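Local structure of putative xylanase (Bacteroides fragilis, 2P1G) at residues W95-N98 with A99-G103; L121-M124 with S125-E129. The protein is of uncertain function but may hydrolyse glycosidic bonds in polysaccharides such as xylan. One frame throughout, in Å; residues are numbered along the deposited sequence.

Contact 1 (W95-N98 with A99-G103); sequences WINN and AVRQG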
loop_
_atom_site.group_PDB
_atom_site.type_symbol
_atom_site.label_atom_id
_atom_site.label_comp_id
_atom_site.label_asym_id
_atom_site.label_seq_id
_atom_site.Cartn_x
_atom_site.Cartn_y
_atom_site.Cartn_z
ATOM N N TRP A 95 7.208 -1.677 2.289
ATOM C CA TRP A 95 6.579 -0.384 2.543
ATOM C C TRP A 95 5.972 -0.350 3.950
ATOM O O TRP A 95 6.171 0.614 4.721
ATOM C CB TRP A 95 5.514 -0.143 1.486
ATOM C CG TRP A 95 4.859 1.207 1.467
ATOM C CD1 TRP A 95 5.201 2.265 0.692
ATOM C CD2 TRP A 95 3.717 1.620 2.234
ATOM N NE1 TRP A 95 4.361 3.333 0.937
ATOM C CE2 TRP A 95 3.432 2.955 1.874
ATOM C CE3 TRP A 95 2.901 0.984 3.184
ATOM C CZ2 TRP A 95 2.370 3.676 2.436
ATOM C CZ3 TRP A 95 1.851 1.697 3.741
ATOM C CH2 TRP A 95 1.588 3.026 3.364
ATOM N N ILE A 96 5.216 -1.389 4.267
ATOM C CA ILE A 96 4.625 -1.494 5.619
ATOM C C ILE A 96 5.728 -1.552 6.700
ATOM O O ILE A 96 5.666 -0.828 7.692
ATOM C CB ILE A 96 3.685 -2.716 5.739
ATOM C CG1 ILE A 96 2.444 -2.519 4.884
ATOM C CG2 ILE A 96 3.305 -2.946 7.208
ATOM C CD1 ILE A 96 1.629 -3.788 4.664
ATOM N N ASN A 97 6.744 -2.389 6.500
ATOM C CA ASN A 97 7.846 -2.497 7.472
ATOM C C ASN A 97 8.514 -1.134 7.702
ATOM O O ASN A 97 8.847 -0.784 8.828
ATOM C CB ASN A 97 8.896 -3.493 6.979
ATOM C CG ASN A 97 9.999 -3.714 7.981
ATOM O OD1 ASN A 97 9.756 -4.170 9.112
ATOM N ND2 ASN A 97 11.223 -3.368 7.592
ATOM N N ASN A 98 8.703 -0.378 6.617
ATOM C CA ASN A 98 9.357 0.929 6.686
ATOM C C ASN A 98 8.566 1.870 7.583
ATOM O O ASN A 98 9.129 2.562 8.440
ATOM C CB ASN A 98 9.509 1.534 5.278
ATOM C CG ASN A 98 10.128 2.944 5.300
ATOM O OD1 ASN A 98 11.296 3.101 5.652
ATOM N ND2 ASN A 98 9.353 3.951 4.896
ATOM N N ALA A 99 7.252 1.868 7.396
ATOM C CA ALA A 99 6.389 2.814 8.072
ATOM C C ALA A 99 6.213 2.380 9.525
ATOM O O ALA A 99 6.196 3.226 10.408
ATOM C CB ALA A 99 5.038 2.890 7.360
ATOM N N VAL A 100 6.115 1.066 9.765
ATOM C CA VAL A 100 5.943 0.562 11.129
ATOM C C VAL A 100 7.198 0.818 11.961
ATOM O O VAL A 100 7.099 1.288 13.103
ATOM C CB VAL A 100 5.554 -0.928 11.172
ATOM C CG1 VAL A 100 5.554 -1.429 12.647
ATOM C CG2 VAL A 100 4.195 -1.140 10.561
ATOM N N ARG A 101 8.369 0.539 11.386
ATOM C CA ARG A 101 9.656 0.745 12.086
ATOM C C ARG A 101 9.913 2.211 12.432
ATOM O O ARG A 101 10.619 2.503 13.398
ATOM C CB ARG A 101 10.823 0.213 11.260
ATOM C CG ARG A 101 10.792 -1.292 11.008
ATOM C CD ARG A 101 11.517 -2.082 12.054
ATOM N NE ARG A 101 11.623 -3.489 11.653
ATOM C CZ ARG A 101 12.724 -4.069 11.172
ATOM N NH1 ARG A 101 13.855 -3.375 11.033
ATOM N NH2 ARG A 101 12.699 -5.357 10.844
ATOM N N GLN A 102 9.369 3.132 11.641
ATOM C CA GLN A 102 9.463 4.558 11.961
ATOM C C GLN A 102 8.370 5.046 12.909
ATOM O O GLN A 102 8.363 6.212 13.280
ATOM C CB GLN A 102 9.423 5.431 10.696
ATOM C CG GLN A 102 10.656 5.352 9.779
ATOM C CD GLN A 102 10.537 6.288 8.591
ATOM O OE1 GLN A 102 10.320 7.498 8.737
ATOM N NE2 GLN A 102 10.656 5.731 7.397
ATOM N N GLY A 103 7.427 4.190 13.283
ATOM C CA GLY A 103 6.369 4.616 14.184
ATOM C C GLY A 103 5.300 5.444 13.494
ATOM O O GLY A 103 4.481 6.087 14.150
#

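Contact 2 (L121-M124 with S125-E129); sequences LSYM and STHPE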
loop_
_atom_site.group_PDB
_atom_site.type_symbol
_atom_site.label_atom_id
_atom_site.label_comp_id
_atom_site.label_asym_id
_atom_site.label_seq_id
_atom_site.Cartn_x
_atom_site.Cartn_y
_atom_site.Cartn_z
ATOM N N LEU A 121 8.655 -13.275 -1.762
ATOM C CA LEU A 121 8.730 -12.205 -2.764
ATOM C C LEU A 121 9.744 -12.560 -3.869
ATOM O O LEU A 121 10.870 -12.962 -3.569
ATOM C CB LEU A 121 9.152 -10.909 -2.085
ATOM C CG LEU A 121 8.366 -10.512 -0.831
ATOM C CD1 LEU A 121 8.981 -9.298 -0.198
ATOM C CD2 LEU A 121 6.912 -10.275 -1.203
ATOM N N SER A 122 9.344 -12.394 -5.131
ATOM C CA SER A 122 10.213 -12.723 -6.259
ATOM C C SER A 122 9.695 -12.211 -7.584
ATOM O O SER A 122 10.364 -12.375 -8.602
ATOM C CB SER A 122 10.450 -14.242 -6.358
ATOM O OG SER A 122 9.238 -14.983 -6.507
ATOM N N TYR A 123 8.522 -11.585 -7.577
ATOM C CA TYR A 123 7.881 -11.229 -8.832
ATOM C C TYR A 123 8.748 -10.287 -9.624
ATOM O O TYR A 123 8.932 -10.488 -10.814
ATOM C CB TYR A 123 6.514 -10.594 -8.621
ATOM C CG TYR A 123 5.751 -10.373 -9.917
ATOM C CD1 TYR A 123 4.832 -11.308 -10.377
ATOM C CD2 TYR A 123 5.968 -9.225 -10.683
ATOM C CE1 TYR A 123 4.099 -11.083 -11.585
ATOM C CE2 TYR A 123 5.279 -9.008 -11.892
ATOM C CZ TYR A 123 4.341 -9.937 -12.325
ATOM O OH TYR A 123 3.661 -9.710 -13.518
ATOM N N MET A 124 9.268 -9.241 -8.985
ATOM C CA MET A 124 9.978 -8.219 -9.739
ATOM C C MET A 124 11.264 -8.756 -10.365
ATOM O O MET A 124 11.547 -8.488 -11.530
ATOM C CB MET A 124 10.286 -6.997 -8.853
ATOM C CG MET A 124 9.046 -6.256 -8.340
ATOM S SD MET A 124 9.462 -4.720 -7.439
ATOM C CE MET A 124 9.892 -3.633 -8.816
ATOM N N SER A 125 12.031 -9.530 -9.611
ATOM C CA SER A 125 13.312 -10.008 -10.155
ATOM C C SER A 125 13.093 -11.150 -11.153
ATOM O O SER A 125 13.966 -11.439 -11.965
ATOM C CB SER A 125 14.278 -10.397 -9.049
ATOM O OG SER A 125 13.898 -11.615 -8.454
ATOM N N THR A 126 11.905 -11.748 -11.114
ATOM C CA THR A 126 11.509 -12.841 -12.017
ATOM C C THR A 126 10.978 -12.310 -13.346
ATOM O O THR A 126 11.075 -12.988 -14.378
ATOM C CB THR A 126 10.444 -13.746 -11.328
ATOM O OG1 THR A 126 11.105 -14.520 -10.332
ATOM C CG2 THR A 126 9.744 -14.709 -12.325
ATOM N N HIS A 127 10.424 -11.107 -13.318
ATOM C CA HIS A 127 9.865 -10.452 -14.510
ATOM C C HIS A 127 10.456 -9.034 -14.677
ATOM O O HIS A 127 9.711 -8.072 -14.797
ATOM C CB HIS A 127 8.337 -10.347 -14.411
ATOM C CG HIS A 127 7.642 -11.662 -14.277
ATOM N ND1 HIS A 127 7.531 -12.555 -15.323
ATOM C CD2 HIS A 127 7.022 -12.239 -13.219
ATOM C CE1 HIS A 127 6.878 -13.628 -14.914
ATOM N NE2 HIS A 127 6.549 -13.458 -13.645
ATOM N N PRO A 128 11.801 -8.909 -14.738
ATOM C CA PRO A 128 12.372 -7.566 -14.778
ATOM C C PRO A 128 12.014 -6.860 -16.082
ATOM O O PRO A 128 12.023 -5.633 -16.137
ATOM C CB PRO A 128 13.881 -7.822 -14.707
ATOM C CG PRO A 128 14.061 -9.191 -15.276
ATOM C CD PRO A 128 12.833 -9.956 -14.866
ATOM N N GLU A 129 11.664 -7.639 -17.108
ATOM C CA GLU A 129 11.259 -7.071 -18.411
ATOM C C GLU A 129 10.053 -6.126 -18.325
ATOM O O GLU A 129 9.829 -5.292 -19.215
ATOM C CB GLU A 129 10.927 -8.194 -19.405
ATOM C CG GLU A 129 11.995 -9.245 -19.613
ATOM C CD GLU A 129 11.995 -10.370 -18.580
ATOM O OE1 GLU A 129 11.092 -10.431 -17.715
ATOM O OE2 GLU A 129 12.908 -11.220 -18.661
#

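Contact 1 (W95-N98 with A99-G103)
A99 N closes an alpha-helical turn on W95 O, and from here to G103 the last turn of helix 92-101 runs into a Schellman motif. Small enough for a buried place, A99 packs its methyl against L105, while W95, lying against helix 43-54, gives its NE1 hydrogen to E48. V100 N binds I96 O at 2.8 Å, nearly straight. I96 and V100, both beta-branched, lie side by side, I96 CG2 3.9 Å from V100 CG2, while I96 also rests on R235 and L237 of strand 231-238. R101 N reaches N97 O; its side chain, bent at chi2 (-91°), folds back so that N97 ND2 sits 3.9 Å above the R101 guanidinium centre, the amide standing almost upright (87°) on it. Long and flexible, R101 suits this exposed edge. Q102 N returns to N98 O, and Q102 NE2 makes a weak bond of 3.2 Å to N98 OD1, the amide planes 75° apart. Both amides have stronger partners: Q102 OE1 takes R74 NE, N98 ND2 goes to R74 O, and N98 OD1 accepts D79 N. The positive phi of G103, easy for glycine, turns the chain out of the helix, and G103 N donates to V100 O at 2.9 Å.

Contact 2 (L121-M124 with S125-E129)
S122 and Y123 offer their carbonyls to T126 and H127 in the single turn of helix 123-126, where the backbone bonds are all bent. H127 N meets Y123 O at 3.0 Å and has a weak bond to M124 O as well, whereas T126 N shares itself weakly between S122 O and Y123 O. Past the turn H127 leaves helical geometry. P128 follows, and its nitrogen, P128 N, lying 3.2 Å from M124 O, has no hydrogen to give; a proline suits the place where the alpha-helical bonding gives way, P128 opening a short 3-10 segment.

S122 O gains a second donor in the side chain of T126: T126 OG1 gives its hydrogen to S122 O at 2.9 Å, arriving from above the carbonyl plane. Threonine fits because its first torsion (chi1 -73°) sets the hydroxyl beside its own backbone N, facing the preceding turn, and leaves the methyl CG2 over one face of the H127 ring. Y123 swings its ring toward the C-terminal end, with CG opposite the backbone N (chi1 -173°), and receives H127 on one face: H127 CD2 stands 3.5 Å above the centre of the Y123 ring. The two planes are inclined at 47° and the centroids of the Y123 and H127 rings are 4.5 Å apart, an oblique aromatic pair four residues apart on a partly exposed side. Inward, long and pliable M124 fills a buried place between Y85 and helix 138-151, touching M144 and E148, and S125 OG is hydrogen-bonded to E148 OE1. The whole is a one-turn amphipathic helix packed on helix 138-151, with the helical threonine hydroxyl turned back to the carbonyl four residues earlier and a proline just beyond its C-terminal end.

Contact 1 and contact 2 follow each other along the chain without touching: their centres are 23 Å apart and their nearest atoms about 8 Å. Residues 95-103 end a regular helix set between helix 43-54 and strand 231-238, and the centre of contact 1 lies about 12 Å from the centre of the chain; residues 121-129 form an outlying turn on helix 138-151, and the centre of contact 2 lies about 18 Å from the centre of the chain. A bridge exists through Y91, just ahead of helix 92-101, whose hydroxyl is hydrogen-bonded to M124 N. The two helix ends also differ in setting: contact 1 is partly buried, contact 2 lies at the surface.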